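CurH (Lyngbya majuscula, PDB 3KG7) probably dehydrates a beta-hydroxyacyl intermediate to the alpha,beta-unsaturated thioester as the dehydratase domain of the CurH module in the curacin polyketide synthase. Local coordinates at residues 7-19 and 25-37. Numbering follows the deposited sequence.
Sequences QVHRLLGNKLELA and IYHQDINLNNHPW
N14 and L16 pair with H27 and I25 as the two hydrogen-bonded pairs of an antiparallel beta hairpin, 14-17 with 24-30, in this double-hotdog dehydratase domain, 14-17 being an outermost strand within the chain. Backbone bonds run both ways in each pair; L16 N to I25 O measures 2.8 Å. The H27 carbonyl takes a second donor, N14 ND2 at 3.2 Å, with N14 N and ND2 arriving from opposite faces of its plane, a double grip that asparagine's short amide suits.

On the face carrying N14, L16 and I25, N14 CB sits over the H27 imidazole, 3.8 Å from its centroid. H27 CG stands between backbone N and carbonyl carbon (chi1 63°), which brings a ring face under N14 CB, toward the rim. L16 packs on L16 of the second subunit, and I25 on its L18.

On the opposite face, with K15, the Y26 ring receives CD1 of L12, from the preceding turn, over one side, 4.0 Å from the centroid, while the extended K15 chain runs alongside to place CE near the hydroxyl. G13 has a positive phi (85°), which suits glycine, and its CA lies 3.7 Å from Q28 CB.

Farther along its strand, Q28 links the 9-13 turn to H35. Its NE2 donates to L11 O (2.9 Å, 152°); a leucine here would probably leave that carbonyl and H35 NE2 without their mates. H35 NE2 donates to Q28 OE1 from above the carbonyl plane, and W37 NE1 reaches H35 ND1 at 3.1 Å, so both imidazole nitrogens are engaged, their partners close to the ring plane.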
loop_
_atom_site.group_PDB
_atom_site.type_symbol
_atom_site.label_atom_id
_atom_site.label_comp_id
_atom_site.label_asym_id
_atom_site.label_seq_id
_atom_site.Cartn_x
_atom_site.Cartn_y
_atom_site.Cartn_z
ATOM N N GLN C 7 -12.531 -6.043 0.162
ATOM C CA GLN C 7 -13.135 -6.274 -1.187
ATOM C C GLN C 7 -12.470 -5.382 -2.247
ATOM O O GLN C 7 -11.426 -4.779 -1.973
ATOM C CB GLN C 7 -14.659 -6.089 -1.143
ATOM C CG GLN C 7 -15.364 -7.036 -0.155
ATOM C CD GLN C 7 -16.863 -7.188 -0.421
ATOM O OE1 GLN C 7 -17.379 -6.724 -1.447
ATOM N NE2 GLN C 7 -17.567 -7.849 0.503
ATOM N N VAL C 8 -13.067 -5.289 -3.442
ATOM C CA VAL C 8 -12.360 -4.754 -4.625
ATOM C C VAL C 8 -13.270 -4.149 -5.705
ATOM O O VAL C 8 -14.152 -4.813 -6.256
ATOM C CB VAL C 8 -11.396 -5.826 -5.261
ATOM C CG1 VAL C 8 -12.065 -7.219 -5.345
ATOM C CG2 VAL C 8 -10.896 -5.392 -6.627
ATOM N N HIS C 9 -13.028 -2.879 -5.997
ATOM C CA HIS C 9 -13.694 -2.161 -7.074
ATOM C C HIS C 9 -13.236 -2.704 -8.424
ATOM O O HIS C 9 -12.038 -2.876 -8.654
ATOM C CB HIS C 9 -13.325 -0.684 -6.978
ATOM C CG HIS C 9 -14.259 0.226 -7.707
ATOM N ND1 HIS C 9 -13.884 0.936 -8.828
ATOM C CD2 HIS C 9 -15.552 0.560 -7.463
ATOM C CE1 HIS C 9 -14.906 1.660 -9.250
ATOM N NE2 HIS C 9 -15.930 1.450 -8.439
ATOM N N ARG C 10 -14.190 -2.972 -9.312
ATOM C CA ARG C 10 -13.886 -3.444 -10.670
ATOM C C ARG C 10 -12.851 -2.601 -11.411
ATOM O O ARG C 10 -11.970 -3.145 -12.084
ATOM C CB ARG C 10 -15.155 -3.532 -11.525
ATOM C CG ARG C 10 -15.448 -4.925 -12.021
ATOM C CD ARG C 10 -16.119 -4.937 -13.386
ATOM N NE ARG C 10 -15.536 -5.965 -14.247
ATOM C CZ ARG C 10 -15.818 -7.267 -14.184
ATOM N NH1 ARG C 10 -16.692 -7.732 -13.299
ATOM N NH2 ARG C 10 -15.216 -8.112 -15.011
ATOM N N LEU C 11 -12.969 -1.277 -11.292
ATOM C CA LEU C 11 -12.105 -0.359 -12.022
ATOM C C LEU C 11 -10.776 -0.084 -11.311
ATOM O O LEU C 11 -9.717 -0.155 -11.931
ATOM C CB LEU C 11 -12.839 0.950 -12.315
ATOM C CG LEU C 11 -12.104 2.021 -13.130
ATOM C CD1 LEU C 11 -11.927 1.607 -14.558
ATOM C CD2 LEU C 11 -12.862 3.334 -13.069
ATOM N N LEU C 12 -10.832 0.222 -10.018
ATOM C CA LEU C 12 -9.644 0.659 -9.298
ATOM C C LEU C 12 -8.840 -0.471 -8.649
ATOM O O LEU C 12 -7.641 -0.325 -8.414
ATOM C CB LEU C 12 -10.024 1.703 -8.249
ATOM C CG LEU C 12 -10.280 3.126 -8.741
ATOM C CD1 LEU C 12 -10.760 3.955 -7.580
ATOM C CD2 LEU C 12 -9.035 3.733 -9.330
ATOM N N GLY C 13 -9.495 -1.587 -8.360
ATOM C CA GLY C 13 -8.857 -2.663 -7.622
ATOM C C GLY C 13 -8.956 -2.441 -6.128
ATOM O O GLY C 13 -9.964 -1.918 -5.626
ATOM N N ASN C 14 -7.892 -2.826 -5.431
ATOM C CA ASN C 14 -7.840 -2.763 -3.982
ATOM C C ASN C 14 -7.332 -1.437 -3.472
ATOM O O ASN C 14 -6.328 -0.934 -3.963
ATOM C CB ASN C 14 -6.936 -3.869 -3.455
ATOM C CG ASN C 14 -7.444 -5.225 -3.791
ATOM O OD1 ASN C 14 -8.243 -5.801 -3.056
ATOM N ND2 ASN C 14 -6.981 -5.759 -4.909
ATOM N N LYS C 15 -8.005 -0.912 -2.454
ATOM C CA LYS C 15 -7.658 0.357 -1.840
ATOM C C LYS C 15 -6.770 0.129 -0.626
ATOM O O LYS C 15 -7.126 -0.642 0.271
ATOM C CB LYS C 15 -8.943 1.074 -1.408
ATOM C CG LYS C 15 -8.746 2.512 -1.002
ATOM C CD LYS C 15 -9.953 3.096 -0.304
ATOM C CE LYS C 15 -9.822 4.612 -0.239
ATOM N NZ LYS C 15 -10.865 5.291 0.576
ATOM N N LEU C 16 -5.621 0.801 -0.592
ATOM C CA LEU C 16 -4.766 0.777 0.589
ATOM C C LEU C 16 -4.414 2.187 1.015
ATOM O O LEU C 16 -3.881 2.952 0.226
ATOM C CB LEU C 16 -3.500 -0.043 0.341
ATOM C CG LEU C 16 -2.751 -0.505 1.597
ATOM C CD1 LEU C 16 -3.617 -1.379 2.489
ATOM C CD2 LEU C 16 -1.496 -1.255 1.195
ATOM N N GLU C 17 -4.733 2.522 2.264
ATOM C CA GLU C 17 -4.369 3.809 2.849
ATOM C C GLU C 17 -3.074 3.687 3.641
ATOM O O GLU C 17 -2.971 2.883 4.580
ATOM C CB GLU C 17 -5.493 4.329 3.739
ATOM C CG GLU C 17 -6.616 5.011 2.964
ATOM C CD GLU C 17 -7.922 5.153 3.754
ATOM O OE1 GLU C 17 -8.001 4.692 4.914
ATOM O OE2 GLU C 17 -8.882 5.727 3.196
ATOM N N LEU C 18 -2.085 4.486 3.256
ATOM C CA LEU C 18 -0.768 4.395 3.860
ATOM C C LEU C 18 -0.708 5.168 5.148
ATOM O O LEU C 18 -0.986 6.358 5.192
ATOM C CB LEU C 18 0.315 4.814 2.871
ATOM C CG LEU C 18 0.325 3.879 1.659
ATOM C CD1 LEU C 18 1.515 4.173 0.796
ATOM C CD2 LEU C 18 0.331 2.410 2.097
ATOM N N ALA C 19 -0.379 4.465 6.216
ATOM C CA ALA C 19 -0.414 5.056 7.538
ATOM C C ALA C 19 0.647 6.138 7.683
ATOM O O ALA C 19 0.412 7.149 8.341
ATOM C CB ALA C 19 -0.241 3.985 8.580
ATOM N N ILE C 25 -3.084 3.946 -2.284
ATOM C CA ILE C 25 -2.712 3.146 -3.450
ATOM C C ILE C 25 -3.901 2.309 -3.841
ATOM O O ILE C 25 -4.507 1.666 -2.992
ATOM C CB ILE C 25 -1.526 2.173 -3.202
ATOM C CG1 ILE C 25 -0.342 2.881 -2.566
ATOM C CG2 ILE C 25 -1.047 1.538 -4.512
ATOM C CD1 ILE C 25 0.688 1.913 -2.013
ATOM N N TYR C 26 -4.227 2.329 -5.128
ATOM C CA TYR C 26 -5.168 1.393 -5.696
ATOM C C TYR C 26 -4.408 0.381 -6.549
ATOM O O TYR C 26 -3.821 0.728 -7.577
ATOM C CB TYR C 26 -6.209 2.135 -6.513
ATOM C CG TYR C 26 -7.013 3.147 -5.716
ATOM C CD1 TYR C 26 -8.254 2.802 -5.159
ATOM C CD2 TYR C 26 -6.541 4.456 -5.527
ATOM C CE1 TYR C 26 -9.001 3.725 -4.430
ATOM C CE2 TYR C 26 -7.286 5.391 -4.794
ATOM C CZ TYR C 26 -8.513 5.015 -4.254
ATOM O OH TYR C 26 -9.255 5.928 -3.533
ATOM N N HIS C 27 -4.394 -0.873 -6.109
ATOM C CA HIS C 27 -3.618 -1.889 -6.804
ATOM C C HIS C 27 -4.468 -3.043 -7.293
ATOM O O HIS C 27 -5.348 -3.516 -6.579
ATOM C CB HIS C 27 -2.460 -2.375 -5.934
ATOM C CG HIS C 27 -2.882 -3.042 -4.667
ATOM N ND1 HIS C 27 -2.805 -4.408 -4.487
ATOM C CD2 HIS C 27 -3.366 -2.535 -3.507
ATOM C CE1 HIS C 27 -3.225 -4.715 -3.271
ATOM N NE2 HIS C 27 -3.573 -3.598 -2.657
ATOM N N GLN C 28 -4.202 -3.484 -8.519
ATOM C CA GLN C 28 -4.912 -4.612 -9.124
ATOM C C GLN C 28 -4.052 -5.258 -10.185
ATOM O O GLN C 28 -3.074 -4.670 -10.645
ATOM C CB GLN C 28 -6.210 -4.146 -9.783
ATOM C CG GLN C 28 -5.989 -3.337 -11.054
ATOM C CD GLN C 28 -7.231 -2.615 -11.508
ATOM O OE1 GLN C 28 -8.306 -3.207 -11.582
ATOM N NE2 GLN C 28 -7.095 -1.326 -11.817
ATOM N N ASP C 29 -4.440 -6.460 -10.589
ATOM C CA ASP C 29 -3.804 -7.124 -11.711
ATOM C C ASP C 29 -4.669 -6.954 -12.946
ATOM O O ASP C 29 -5.817 -7.407 -12.977
ATOM C CB ASP C 29 -3.544 -8.598 -11.388
ATOM C CG ASP C 29 -2.397 -8.778 -10.401
ATOM O OD1 ASP C 29 -1.624 -9.744 -10.550
ATOM O OD2 ASP C 29 -2.250 -7.943 -9.480
ATOM N N ILE C 30 -4.125 -6.286 -13.957
ATOM C CA ILE C 30 -4.880 -6.027 -15.166
ATOM C C ILE C 30 -4.564 -7.068 -16.220
ATOM O O ILE C 30 -3.406 -7.288 -16.558
ATOM C CB ILE C 30 -4.643 -4.610 -15.702
ATOM C CG1 ILE C 30 -5.003 -3.582 -14.619
ATOM C CG2 ILE C 30 -5.443 -4.395 -16.999
ATOM C CD1 ILE C 30 -4.995 -2.116 -15.074
ATOM N N ASN C 31 -5.614 -7.719 -16.712
ATOM C CA ASN C 31 -5.537 -8.641 -17.842
ATOM C C ASN C 31 -6.896 -8.736 -18.530
ATOM O O ASN C 31 -7.844 -8.053 -18.133
ATOM C CB ASN C 31 -5.059 -10.014 -17.383
ATOM C CG ASN C 31 -5.781 -10.492 -16.149
ATOM O OD1 ASN C 31 -7.011 -10.403 -16.055
ATOM N ND2 ASN C 31 -5.021 -10.992 -15.183
ATOM N N LEU C 32 -6.994 -9.580 -19.554
ATOM C CA LEU C 32 -8.240 -9.717 -20.307
ATOM C C LEU C 32 -9.345 -10.423 -19.524
ATOM O O LEU C 32 -10.519 -10.275 -19.837
ATOM C CB LEU C 32 -7.994 -10.382 -21.666
ATOM C CG LEU C 32 -7.206 -9.540 -22.684
ATOM C CD1 LEU C 32 -7.220 -10.205 -24.050
ATOM C CD2 LEU C 32 -7.726 -8.102 -22.783
ATOM N N ASN C 33 -8.963 -11.177 -18.503
ATOM C CA ASN C 33 -9.924 -11.769 -17.579
ATOM C C ASN C 33 -10.618 -10.724 -16.714
ATOM O O ASN C 33 -11.847 -10.679 -16.649
ATOM C CB ASN C 33 -9.248 -12.810 -16.679
ATOM C CG ASN C 33 -9.630 -14.217 -17.031
ATOM O OD1 ASN C 33 -10.180 -14.484 -18.098
ATOM N ND2 ASN C 33 -9.346 -15.137 -16.127
ATOM N N ASN C 34 -9.810 -9.907 -16.043
ATOM C CA ASN C 34 -10.292 -8.820 -15.210
ATOM C C ASN C 34 -11.044 -7.774 -16.019
ATOM O O ASN C 34 -12.138 -7.339 -15.635
ATOM C CB ASN C 34 -9.096 -8.137 -14.547
ATOM C CG ASN C 34 -8.619 -8.860 -13.317
ATOM O OD1 ASN C 34 -8.190 -10.019 -13.378
ATOM N ND2 ASN C 34 -8.685 -8.173 -12.177
ATOM N N HIS C 35 -10.430 -7.388 -17.140
ATOM C CA HIS C 35 -10.854 -6.264 -17.950
ATOM C C HIS C 35 -10.960 -6.664 -19.420
ATOM O O HIS C 35 -10.170 -6.192 -20.240
ATOM C CB HIS C 35 -9.823 -5.144 -17.829
ATOM C CG HIS C 35 -9.768 -4.514 -16.478
ATOM N ND1 HIS C 35 -10.470 -3.370 -16.165
ATOM C CD2 HIS C 35 -9.089 -4.860 -15.360
ATOM C CE1 HIS C 35 -10.236 -3.046 -14.904
ATOM N NE2 HIS C 35 -9.403 -3.936 -14.393
ATOM N N PRO C 36 -11.944 -7.515 -19.767
ATOM C CA PRO C 36 -12.069 -7.957 -21.147
ATOM C C PRO C 36 -12.187 -6.828 -22.159
ATOM O O PRO C 36 -11.873 -7.034 -23.329
ATOM C CB PRO C 36 -13.357 -8.787 -21.137
ATOM C CG PRO C 36 -14.067 -8.395 -19.911
ATOM C CD PRO C 36 -12.988 -8.117 -18.924
ATOM N N TRP C 37 -12.630 -5.654 -21.718
ATOM C CA TRP C 37 -12.843 -4.522 -22.630
ATOM C C TRP C 37 -11.578 -4.079 -23.352
ATOM O O TRP C 37 -11.645 -3.620 -24.485
ATOM C CB TRP C 37 -13.488 -3.331 -21.915
ATOM C CG TRP C 37 -12.691 -2.742 -20.780
ATOM C CD1 TRP C 37 -12.718 -3.133 -19.470
ATOM C CD2 TRP C 37 -11.773 -1.644 -20.853
ATOM N NE1 TRP C 37 -11.862 -2.352 -18.726
ATOM C CE2 TRP C 37 -11.274 -1.427 -19.550
ATOM C CE3 TRP C 37 -11.318 -0.822 -21.897
ATOM C CZ2 TRP C 37 -10.346 -0.421 -19.259
ATOM C CZ3 TRP C 37 -10.390 0.178 -21.606
ATOM C CH2 TRP C 37 -9.919 0.369 -20.292
HETATM O O HOH W 1 -5.696 -0.081 -9.897
#